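Flavodoxin (Lactobacillus reuteri, PDB 5VEG) binds flavin mononucleotide and probably serves as a low-potential electron donor to redox enzymes, in association with a bacterial microcompartment for 1,2-propanediol utilization. Local coordinates at residues Y114-S119 / T130-F135. Residues are numbered along the deposited sequence; the frame is centred on the assembly and turned at random.
Sequences YGVAGS and TTVDHF. With FMN (flavin mononucleotide), chain D.
Val-116 and Val-132 form the centre of this buried, apolar contact, their side chains lying alongside one another, head to tail, where strand and helix come closest. CG1 of Val-116 meets CG1 of Val-132 at 3.6 Å and also rests against the carbonyl of the same residue, 3.5 Å from Val-132 O. The second methyl of Val-132 works differently: with CG2 anti to its own carbonyl carbon, it reaches the strand backbone and lies 3.4 Å from Gly-118 N. Because Gly-118 has no side chain, this methyl can settle directly on the main chain, and the helix lies close, the two axes 7.5 Å apart and antiparallel within 14°. Phe-135 adds its CB, which sits 3.8 Å from Val-116 CG1 and nearly as close to CG2, so that both valine methyls bear on it. Its ring then turns away from the strand, with CG2 of Thr-131 in plane at its edge, and packs edge-to-face with Tyr-101.

At the C-terminal end of the strand segment, FMN O4' donates to Ser-119 OG at 2.8 Å; the same hydroxyl is also bonded to Leu-155 O. The strand thereby carries a ribityl contact of the cofactor pocket.

Within the flavodoxin fold, the pair forms the first half of a beta-alpha-beta crossover that continues into strand 145-154. Strand 113-120 lies between strands 80-85 and 145-154 of the parallel sheet; helix 98-105 flanks Phe-135, while the CB of Ala-117 points away from helix 130-141 and its side chain touches Val-47 of helix 43-56, on the other face of the sheet.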
ATOM      1  N   TYR A 114      -1.295   6.782   5.982  1.00 26.74           N
ATOM      2  CA  TYR A 114      -1.169   5.523   5.272  1.00 23.04           C
ATOM      3  C   TYR A 114      -2.164   5.441   4.131  1.00 22.63           C
ATOM      4  O   TYR A 114      -3.164   6.164   4.081  1.00 24.25           O
ATOM      5  CB  TYR A 114      -1.345   4.302   6.202  1.00 22.12           C
ATOM      6  CG  TYR A 114      -2.784   3.976   6.516  1.00 29.31           C
ATOM      7  CD1 TYR A 114      -3.526   3.124   5.692  1.00 26.02           C
ATOM      8  CD2 TYR A 114      -3.410   4.521   7.633  1.00 25.60           C
ATOM      9  CE1 TYR A 114      -4.833   2.833   5.972  1.00 25.45           C
ATOM     10  CE2 TYR A 114      -4.726   4.221   7.926  1.00 25.76           C
ATOM     11  CZ  TYR A 114      -5.431   3.383   7.082  1.00 35.04           C
ATOM     12  OH  TYR A 114      -6.746   3.078   7.349  1.00 35.44           O
ATOM     13  N   GLY A 115      -1.857   4.545   3.205  1.00 22.87           N
ATOM     14  CA  GLY A 115      -2.779   4.205   2.131  1.00 22.86           C
ATOM     15  C   GLY A 115      -2.482   2.790   1.700  1.00 23.63           C
ATOM     16  O   GLY A 115      -1.351   2.313   1.826  1.00 24.84           O
ATOM     17  N   VAL A 116      -3.506   2.094   1.226  1.00 24.27           N
ATOM     18  CA  VAL A 116      -3.328   0.716   0.784  1.00 20.39           C
ATOM     19  C   VAL A 116      -3.909   0.578  -0.617  1.00 24.54           C
ATOM     20  O   VAL A 116      -4.950   1.167  -0.936  1.00 20.17           O
ATOM     21  CB  VAL A 116      -3.967  -0.297   1.767  1.00 21.43           C
ATOM     22  CG1 VAL A 116      -3.736  -1.707   1.271  1.00 23.35           C
ATOM     23  CG2 VAL A 116      -3.348  -0.181   3.166  1.00 25.64           C
ATOM     24  N   ALA A 117      -3.208  -0.168  -1.470  1.00 24.74           N
ATOM     25  CA  ALA A 117      -3.665  -0.387  -2.834  1.00 25.93           C
ATOM     26  C   ALA A 117      -3.346  -1.823  -3.222  1.00 23.57           C
ATOM     27  O   ALA A 117      -2.523  -2.488  -2.588  1.00 25.76           O
ATOM     28  CB  ALA A 117      -3.023   0.628  -3.804  1.00 21.48           C
ATOM     29  N   GLY A 118      -4.010  -2.318  -4.264  1.00 24.73           N
ATOM     30  CA  GLY A 118      -3.750  -3.676  -4.688  1.00 22.96           C
ATOM     31  C   GLY A 118      -4.265  -3.942  -6.084  1.00 26.51           C
ATOM     32  O   GLY A 118      -5.248  -3.342  -6.527  1.00 22.20           O
ATOM     33  N   SER A 119      -3.573  -4.829  -6.779  1.00 26.08           N
ATOM     34  CA  SER A 119      -4.086  -5.407  -8.013  1.00 24.52           C
ATOM     35  C   SER A 119      -4.552  -6.821  -7.698  1.00 25.71           C
ATOM     36  O   SER A 119      -3.838  -7.585  -7.039  1.00 23.75           O
ATOM     37  CB  SER A 119      -3.018  -5.428  -9.111  1.00 28.09           C
ATOM     38  OG  SER A 119      -3.352  -6.382 -10.114  1.00 28.89           O
ATOM     39  N   THR A 130      -8.943  -8.715  -1.206  1.00 24.55           N
ATOM     40  CA  THR A 130      -9.153  -8.751   0.240  1.00 25.29           C
ATOM     41  C   THR A 130      -7.887  -8.356   1.006  1.00 29.00           C
ATOM     42  O   THR A 130      -7.970  -7.886   2.143  1.00 22.45           O
ATOM     43  CB  THR A 130      -9.599 -10.143   0.693  1.00 30.78           C
ATOM     44  OG1 THR A 130      -8.632 -11.111   0.277  1.00 46.46           O
ATOM     45  CG2 THR A 130     -10.914 -10.508   0.084  1.00 31.49           C
ATOM     46  N   THR A 131      -6.714  -8.553   0.414  1.00 24.46           N
ATOM     47  CA  THR A 131      -5.492  -8.184   1.120  1.00 23.87           C
ATOM     48  C   THR A 131      -5.435  -6.682   1.372  1.00 30.51           C
ATOM     49  O   THR A 131      -4.914  -6.238   2.407  1.00 27.91           O
ATOM     50  CB  THR A 131      -4.281  -8.671   0.326  1.00 26.06           C
ATOM     51  OG1 THR A 131      -4.290 -10.105   0.303  1.00 28.19           O
ATOM     52  CG2 THR A 131      -2.959  -8.178   0.935  1.00 25.13           C
ATOM     53  N   VAL A 132      -5.974  -5.890   0.442  1.00 23.39           N
ATOM     54  CA  VAL A 132      -6.058  -4.449   0.637  1.00 28.08           C
ATOM     55  C   VAL A 132      -6.882  -4.130   1.873  1.00 28.19           C
ATOM     56  O   VAL A 132      -6.494  -3.291   2.697  1.00 28.91           O
ATOM     57  CB  VAL A 132      -6.632  -3.783  -0.630  1.00 28.92           C
ATOM     58  CG1 VAL A 132      -6.840  -2.295  -0.411  1.00 24.60           C
ATOM     59  CG2 VAL A 132      -5.698  -4.042  -1.813  1.00 20.99           C
ATOM     60  N   ASP A 133      -8.016  -4.822   2.042  1.00 24.91           N
ATOM     61  CA  ASP A 133      -8.855  -4.613   3.217  1.00 25.05           C
ATOM     62  C   ASP A 133      -8.132  -5.013   4.494  1.00 27.26           C
ATOM     63  O   ASP A 133      -8.260  -4.335   5.523  1.00 29.69           O
ATOM     64  CB  ASP A 133     -10.153  -5.410   3.100  1.00 28.00           C
ATOM     65  CG  ASP A 133     -10.986  -4.995   1.911  1.00 36.42           C
ATOM     66  OD1 ASP A 133     -11.075  -3.774   1.665  1.00 32.06           O
ATOM     67  OD2 ASP A 133     -11.548  -5.886   1.227  1.00 34.03           O
ATOM     68  N   HIS A 134      -7.370  -6.113   4.457  1.00 24.13           N
ATOM     69  CA  HIS A 134      -6.632  -6.529   5.650  1.00 24.82           C
ATOM     70  C   HIS A 134      -5.576  -5.500   6.042  1.00 25.57           C
ATOM     71  O   HIS A 134      -5.430  -5.169   7.225  1.00 29.11           O
ATOM     72  CB  HIS A 134      -5.985  -7.896   5.429  1.00 26.08           C
ATOM     73  CG  HIS A 134      -6.963  -9.021   5.505  1.00 36.03           C
ATOM     74  ND1 HIS A 134      -7.045 -10.004   4.541  1.00 34.19           N
ATOM     75  CD2 HIS A 134      -7.925  -9.299   6.415  1.00 32.20           C
ATOM     76  CE1 HIS A 134      -8.001 -10.853   4.869  1.00 35.70           C
ATOM     77  NE2 HIS A 134      -8.543 -10.452   6.006  1.00 32.43           N
ATOM     78  N   PHE A 135      -4.808  -4.996   5.071  1.00 26.28           N
ATOM     79  CA  PHE A 135      -3.762  -4.042   5.433  1.00 25.49           C
ATOM     80  C   PHE A 135      -4.346  -2.713   5.879  1.00 30.62           C
ATOM     81  O   PHE A 135      -3.785  -2.059   6.771  1.00 25.41           O
ATOM     82  CB  PHE A 135      -2.778  -3.842   4.283  1.00 24.45           C
ATOM     83  CG  PHE A 135      -1.642  -4.827   4.305  1.00 30.30           C
ATOM     84  CD1 PHE A 135      -0.550  -4.631   5.154  1.00 24.28           C
ATOM     85  CD2 PHE A 135      -1.681  -5.967   3.517  1.00 26.51           C
ATOM     86  CE1 PHE A 135       0.487  -5.537   5.193  1.00 28.23           C
ATOM     87  CE2 PHE A 135      -0.643  -6.889   3.548  1.00 26.88           C
ATOM     88  CZ  PHE A 135       0.445  -6.675   4.388  1.00 30.33           C
TER
HETATM   89  N1  FMN D 201      -7.248 -11.962  -6.810  1.00 28.61           N
HETATM   90  C2  FMN D 201      -8.153 -11.488  -5.882  1.00 26.68           C
HETATM   91  O2  FMN D 201      -8.452 -10.298  -5.883  1.00 26.30           O
HETATM   92  N3  FMN D 201      -8.730 -12.344  -4.968  1.00 26.36           N
HETATM   93  C4  FMN D 201      -8.410 -13.687  -4.971  1.00 26.62           C
HETATM   94  O4  FMN D 201      -8.934 -14.422  -4.142  1.00 30.30           O
HETATM   95  C4A FMN D 201      -7.501 -14.182  -5.907  1.00 26.60           C
HETATM   96  N5  FMN D 201      -7.161 -15.524  -5.931  1.00 29.94           N
HETATM   97  C5A FMN D 201      -6.247 -15.971  -6.877  1.00 32.47           C
HETATM   98  C6  FMN D 201      -5.885 -17.322  -6.933  1.00 41.91           C
HETATM   99  C7  FMN D 201      -4.966 -17.768  -7.889  1.00 36.20           C
HETATM  100  C7M FMN D 201      -4.573 -19.219  -7.956  1.00 34.70           C
HETATM  101  C8  FMN D 201      -4.415 -16.872  -8.798  1.00 36.61           C
HETATM  102  C8M FMN D 201      -3.431 -17.356  -9.827  1.00 35.59           C
HETATM  103  C9  FMN D 201      -4.773 -15.528  -8.754  1.00 28.54           C
HETATM  104  C9A FMN D 201      -5.676 -15.085  -7.787  1.00 31.14           C
HETATM  105  N10 FMN D 201      -6.009 -13.750  -7.751  1.00 27.14           N
HETATM  106  C10 FMN D 201      -6.926 -13.304  -6.825  1.00 28.83           C
HETATM  107  C1' FMN D 201      -5.435 -12.821  -8.779  1.00 26.14           C
HETATM  108  C2' FMN D 201      -4.167 -12.054  -8.428  1.00 29.21           C
HETATM  109  O2' FMN D 201      -4.394 -11.331  -7.245  1.00 29.62           O
HETATM  110  C3' FMN D 201      -3.994 -11.072  -9.573  1.00 31.24           C
HETATM  111  O3' FMN D 201      -3.655 -11.737 -10.776  1.00 31.22           O
HETATM  112  C4' FMN D 201      -2.945 -10.018  -9.286  1.00 28.19           C
HETATM  113  O4' FMN D 201      -2.935  -9.108 -10.357  1.00 25.70           O
HETATM  114  C5' FMN D 201      -1.565 -10.647  -9.194  1.00 29.45           C
HETATM  115  O5' FMN D 201      -0.693  -9.632  -8.741  1.00 30.96           O
HETATM  116  P   FMN D 201       0.901  -9.775  -8.923  1.00 29.93           P
HETATM  117  O1P FMN D 201       1.205  -9.772 -10.405  1.00 32.54           O
HETATM  118  O2P FMN D 201       1.522  -8.553  -8.268  1.00 30.55           O
HETATM  119  O3P FMN D 201       1.381 -11.067  -8.332  1.00 29.91           O